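Local coordinates for CBS domain-containing protein (Pyrococcus horikoshii, PDB 2YZI) that is of unknown function but carries two CBS domains, modules that in many relatives bind adenosyl nucleotides and probably serve regulation, at residues 82-95 against 106-118. Sequence-based numbering, arbitrary orientation.
Sequences LITANVNTPLGEVL and ILIEEEGKIVGIF
Asn86 and Glu109, paired on neighbouring parallel strands, join their side chains: Asn86 ND2 donates to Glu109 OE1 at 3.1 Å, meeting the oxygen from above the carboxylate plane, with amide and carboxylate turned 55° apart. The backbones of 84-86 and 106-110 are joined in parallel register. Ala85 N donates to Leu107 O, Ala85 O receives Glu109 N at 2.8 Å, and Val87 N closes on Glu109 O; the hydrogen bond from Leu107 N to Ile83 O is weak. On the face shared with Asn86 and Glu109, Leu82 CD2 lies against Leu107 CD1 (3.6 Å), and Ile114 CD1 touches Leu82 CD1 and Thr84 CG2. Ala85 looks to the opposite face, its CB 3.8 Å from Ile106 CD1. Beyond the strand, Val87 CG1 packs on Ile108 CG2 (3.6 Å) and Val115 CG2. The start of helix 91-101 meets the Phe118 ring obliquely through Leu91 CD1, Val94 CG1 and Leu95 CD1, the last 3.7 Å from CE2. With CG anti to the backbone N (chi1 -176°), Asn86 sends its amide toward Glu109, while OD1 takes Asn88 N at 2.9 Å in an Asx turn. The chi2 bend of Glu109 (-87°) leaves OE1 to meet Asn86 ND2 while OE2 receives Gly112 N from the 110-113 type I' turn. One water bridges OE1 to Thr84 OG1; a second accepts from both Asn86 ND2 and Glu111 N. An alanine in place of Asn86 would probably leave Glu109 OE1 without its amide donor and Asn88 N without its side-chain acceptor. This beta-alpha-beta unit and the hairpin strand beside it combine an apolar helix-sheet interior with a polar, hydrated network linking the 86-89 turn to the hairpin.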
# COMPACT_ATOMS: atom_id res chain seq x y z
N LEU B 82 -17.33 6.64 3.80
CA LEU B 82 -16.62 5.78 2.87
C LEU B 82 -16.56 6.30 1.45
O LEU B 82 -17.46 6.98 0.98
CB LEU B 82 -17.26 4.40 2.87
CG LEU B 82 -17.60 3.84 4.25
CD1 LEU B 82 -18.52 2.63 4.10
CD2 LEU B 82 -16.32 3.48 4.98
N ILE B 83 -15.47 5.96 0.76
CA ILE B 83 -15.30 6.33 -0.64
C ILE B 83 -15.49 5.00 -1.34
O ILE B 83 -14.73 4.05 -1.12
CB ILE B 83 -13.90 6.89 -0.92
CG1 ILE B 83 -13.74 8.23 -0.21
CG2 ILE B 83 -13.70 7.05 -2.42
CD1 ILE B 83 -14.80 9.27 -0.60
N THR B 84 -16.51 4.94 -2.19
CA THR B 84 -16.85 3.72 -2.87
C THR B 84 -16.96 3.82 -4.37
O THR B 84 -16.83 4.89 -4.96
CB THR B 84 -18.19 3.19 -2.36
OG1 THR B 84 -19.21 4.13 -2.73
CG2 THR B 84 -18.18 3.04 -0.85
N ALA B 85 -17.22 2.67 -4.97
CA ALA B 85 -17.40 2.54 -6.39
C ALA B 85 -18.44 1.46 -6.53
O ALA B 85 -18.49 0.53 -5.73
CB ALA B 85 -16.09 2.11 -7.05
N ASN B 86 -19.28 1.56 -7.55
CA ASN B 86 -20.31 0.57 -7.76
C ASN B 86 -19.75 -0.67 -8.48
O ASN B 86 -18.80 -0.57 -9.27
CB ASN B 86 -21.43 1.21 -8.57
CG ASN B 86 -22.59 0.30 -8.77
OD1 ASN B 86 -22.64 -0.46 -9.74
ND2 ASN B 86 -23.54 0.34 -7.84
N VAL B 87 -20.33 -1.84 -8.22
CA VAL B 87 -19.87 -3.08 -8.84
C VAL B 87 -19.77 -2.99 -10.36
O VAL B 87 -18.90 -3.61 -10.97
CB VAL B 87 -20.79 -4.30 -8.50
CG1 VAL B 87 -20.71 -4.61 -7.02
CG2 VAL B 87 -22.23 -3.99 -8.88
N ASN B 88 -20.66 -2.20 -10.96
CA ASN B 88 -20.67 -2.04 -12.42
C ASN B 88 -19.78 -0.94 -12.98
O ASN B 88 -19.65 -0.83 -14.19
CB ASN B 88 -22.11 -1.84 -12.90
CG ASN B 88 -22.94 -3.10 -12.77
OD1 ASN B 88 -24.14 -3.03 -12.52
ND2 ASN B 88 -22.31 -4.25 -12.96
N THR B 89 -19.18 -0.14 -12.11
CA THR B 89 -18.28 0.93 -12.54
C THR B 89 -17.09 0.26 -13.21
O THR B 89 -16.46 -0.61 -12.62
CB THR B 89 -17.74 1.74 -11.33
OG1 THR B 89 -18.82 2.29 -10.57
CG2 THR B 89 -16.83 2.87 -11.80
N PRO B 90 -16.76 0.65 -14.45
CA PRO B 90 -15.63 0.06 -15.17
C PRO B 90 -14.28 0.37 -14.51
O PRO B 90 -14.06 1.47 -13.99
CB PRO B 90 -15.74 0.67 -16.56
CG PRO B 90 -16.35 2.01 -16.29
CD PRO B 90 -17.44 1.66 -15.29
N LEU B 91 -13.40 -0.62 -14.55
CA LEU B 91 -12.07 -0.51 -13.97
C LEU B 91 -11.40 0.86 -14.14
O LEU B 91 -10.97 1.46 -13.15
CB LEU B 91 -11.16 -1.59 -14.58
CG LEU B 91 -9.70 -1.58 -14.11
CD1 LEU B 91 -9.66 -1.76 -12.61
CD2 LEU B 91 -8.92 -2.68 -14.81
N GLY B 92 -11.32 1.33 -15.38
CA GLY B 92 -10.69 2.61 -15.66
C GLY B 92 -11.18 3.76 -14.79
O GLY B 92 -10.38 4.49 -14.22
N GLU B 93 -12.50 3.91 -14.71
CA GLU B 93 -13.12 4.96 -13.91
C GLU B 93 -12.82 4.77 -12.42
O GLU B 93 -12.69 5.75 -11.67
CB GLU B 93 -14.63 4.98 -14.14
CG GLU B 93 -15.03 5.37 -15.56
CD GLU B 93 -16.54 5.37 -15.77
OE1 GLU B 93 -17.26 5.93 -14.92
OE2 GLU B 93 -17.01 4.83 -16.80
N VAL B 94 -12.72 3.52 -11.98
CA VAL B 94 -12.42 3.24 -10.59
C VAL B 94 -10.99 3.69 -10.30
O VAL B 94 -10.71 4.33 -9.29
CB VAL B 94 -12.58 1.74 -10.28
CG1 VAL B 94 -12.01 1.42 -8.89
CG2 VAL B 94 -14.06 1.38 -10.33
N LEU B 95 -10.08 3.36 -11.22
CA LEU B 95 -8.68 3.75 -11.08
C LEU B 95 -8.55 5.28 -11.01
O LEU B 95 -7.82 5.82 -10.18
CB LEU B 95 -7.86 3.24 -12.26
CG LEU B 95 -7.08 1.94 -12.06
CD1 LEU B 95 -7.98 0.87 -11.49
CD2 LEU B 95 -6.48 1.50 -13.39
N ILE B 106 -10.47 0.88 -2.17
CA ILE B 106 -11.78 1.49 -2.40
C ILE B 106 -12.87 0.44 -2.21
O ILE B 106 -12.85 -0.62 -2.83
CB ILE B 106 -11.87 2.11 -3.82
CG1 ILE B 106 -13.16 2.92 -3.94
CG2 ILE B 106 -11.79 1.03 -4.89
CD1 ILE B 106 -13.23 3.81 -5.17
N LEU B 107 -13.82 0.74 -1.32
CA LEU B 107 -14.92 -0.19 -1.04
C LEU B 107 -15.86 -0.30 -2.23
O LEU B 107 -16.13 0.69 -2.91
CB LEU B 107 -15.68 0.26 0.21
CG LEU B 107 -14.92 0.11 1.54
CD1 LEU B 107 -15.69 0.73 2.69
CD2 LEU B 107 -14.68 -1.36 1.80
N ILE B 108 -16.36 -1.50 -2.49
CA ILE B 108 -17.27 -1.71 -3.60
C ILE B 108 -18.70 -1.80 -3.08
O ILE B 108 -18.98 -2.46 -2.08
CB ILE B 108 -16.92 -2.98 -4.40
CG1 ILE B 108 -15.44 -2.95 -4.82
CG2 ILE B 108 -17.82 -3.07 -5.63
CD1 ILE B 108 -15.04 -1.73 -5.66
N GLU B 109 -19.59 -1.11 -3.77
CA GLU B 109 -20.99 -1.05 -3.39
C GLU B 109 -21.93 -1.60 -4.45
O GLU B 109 -21.66 -1.52 -5.64
CB GLU B 109 -21.34 0.41 -3.06
CG GLU B 109 -22.81 0.74 -3.00
CD GLU B 109 -23.39 1.11 -4.36
OE1 GLU B 109 -22.63 1.66 -5.20
OE2 GLU B 109 -24.59 0.86 -4.58
N GLU B 110 -23.02 -2.17 -3.98
CA GLU B 110 -24.07 -2.70 -4.84
C GLU B 110 -25.40 -2.49 -4.10
O GLU B 110 -25.60 -3.00 -3.00
CB GLU B 110 -23.86 -4.19 -5.14
CG GLU B 110 -24.98 -4.78 -5.98
CD GLU B 110 -24.78 -6.23 -6.33
OE1 GLU B 110 -24.42 -7.02 -5.43
OE2 GLU B 110 -24.98 -6.60 -7.51
N GLU B 111 -26.29 -1.72 -4.71
CA GLU B 111 -27.59 -1.45 -4.11
C GLU B 111 -27.50 -0.92 -2.68
O GLU B 111 -28.33 -1.25 -1.83
CB GLU B 111 -28.46 -2.71 -4.15
CG GLU B 111 -28.90 -3.09 -5.55
CD GLU B 111 -29.62 -4.42 -5.59
OE1 GLU B 111 -28.94 -5.46 -5.48
OE2 GLU B 111 -30.86 -4.41 -5.73
N GLY B 112 -26.46 -0.13 -2.40
CA GLY B 112 -26.32 0.45 -1.08
C GLY B 112 -25.42 -0.26 -0.07
O GLY B 112 -24.96 0.37 0.87
N LYS B 113 -25.18 -1.55 -0.26
CA LYS B 113 -24.34 -2.29 0.67
C LYS B 113 -22.91 -2.49 0.17
O LYS B 113 -22.66 -2.52 -1.03
CB LYS B 113 -24.98 -3.64 0.98
CG LYS B 113 -26.31 -3.56 1.73
CD LYS B 113 -26.90 -4.94 1.95
CE LYS B 113 -28.35 -4.89 2.47
NZ LYS B 113 -28.94 -6.27 2.62
N ILE B 114 -21.98 -2.64 1.10
CA ILE B 114 -20.58 -2.87 0.74
C ILE B 114 -20.46 -4.37 0.47
O ILE B 114 -20.75 -5.18 1.35
CB ILE B 114 -19.62 -2.42 1.88
CG1 ILE B 114 -19.99 -1.00 2.33
CG2 ILE B 114 -18.18 -2.43 1.39
CD1 ILE B 114 -19.95 0.03 1.22
N VAL B 115 -20.04 -4.74 -0.73
CA VAL B 115 -19.93 -6.15 -1.09
C VAL B 115 -18.51 -6.64 -1.32
O VAL B 115 -18.28 -7.84 -1.44
CB VAL B 115 -20.75 -6.47 -2.35
CG1 VAL B 115 -22.21 -6.42 -2.03
CG2 VAL B 115 -20.41 -5.48 -3.46
N GLY B 116 -17.57 -5.72 -1.39
CA GLY B 116 -16.20 -6.10 -1.60
C GLY B 116 -15.31 -4.88 -1.52
O GLY B 116 -15.74 -3.82 -1.07
N ILE B 117 -14.07 -5.05 -1.95
CA ILE B 117 -13.09 -3.98 -1.94
C ILE B 117 -12.09 -4.20 -3.06
O ILE B 117 -11.78 -5.34 -3.41
CB ILE B 117 -12.34 -3.95 -0.59
CG1 ILE B 117 -11.45 -2.71 -0.51
CG2 ILE B 117 -11.53 -5.23 -0.43
CD1 ILE B 117 -10.72 -2.58 0.80
N PHE B 118 -11.60 -3.11 -3.64
CA PHE B 118 -10.60 -3.20 -4.69
C PHE B 118 -9.36 -2.49 -4.18
O PHE B 118 -9.42 -1.34 -3.75
CB PHE B 118 -11.09 -2.54 -5.99
CG PHE B 118 -10.06 -2.56 -7.09
CD1 PHE B 118 -9.66 -3.76 -7.68
CD2 PHE B 118 -9.47 -1.38 -7.53
CE1 PHE B 118 -8.69 -3.79 -8.69
CE2 PHE B 118 -8.49 -1.40 -8.55
CZ PHE B 118 -8.10 -2.61 -9.12
O HOH W 1 -20.55 3.66 -5.28
O HOH W 2 -25.86 -1.25 -7.22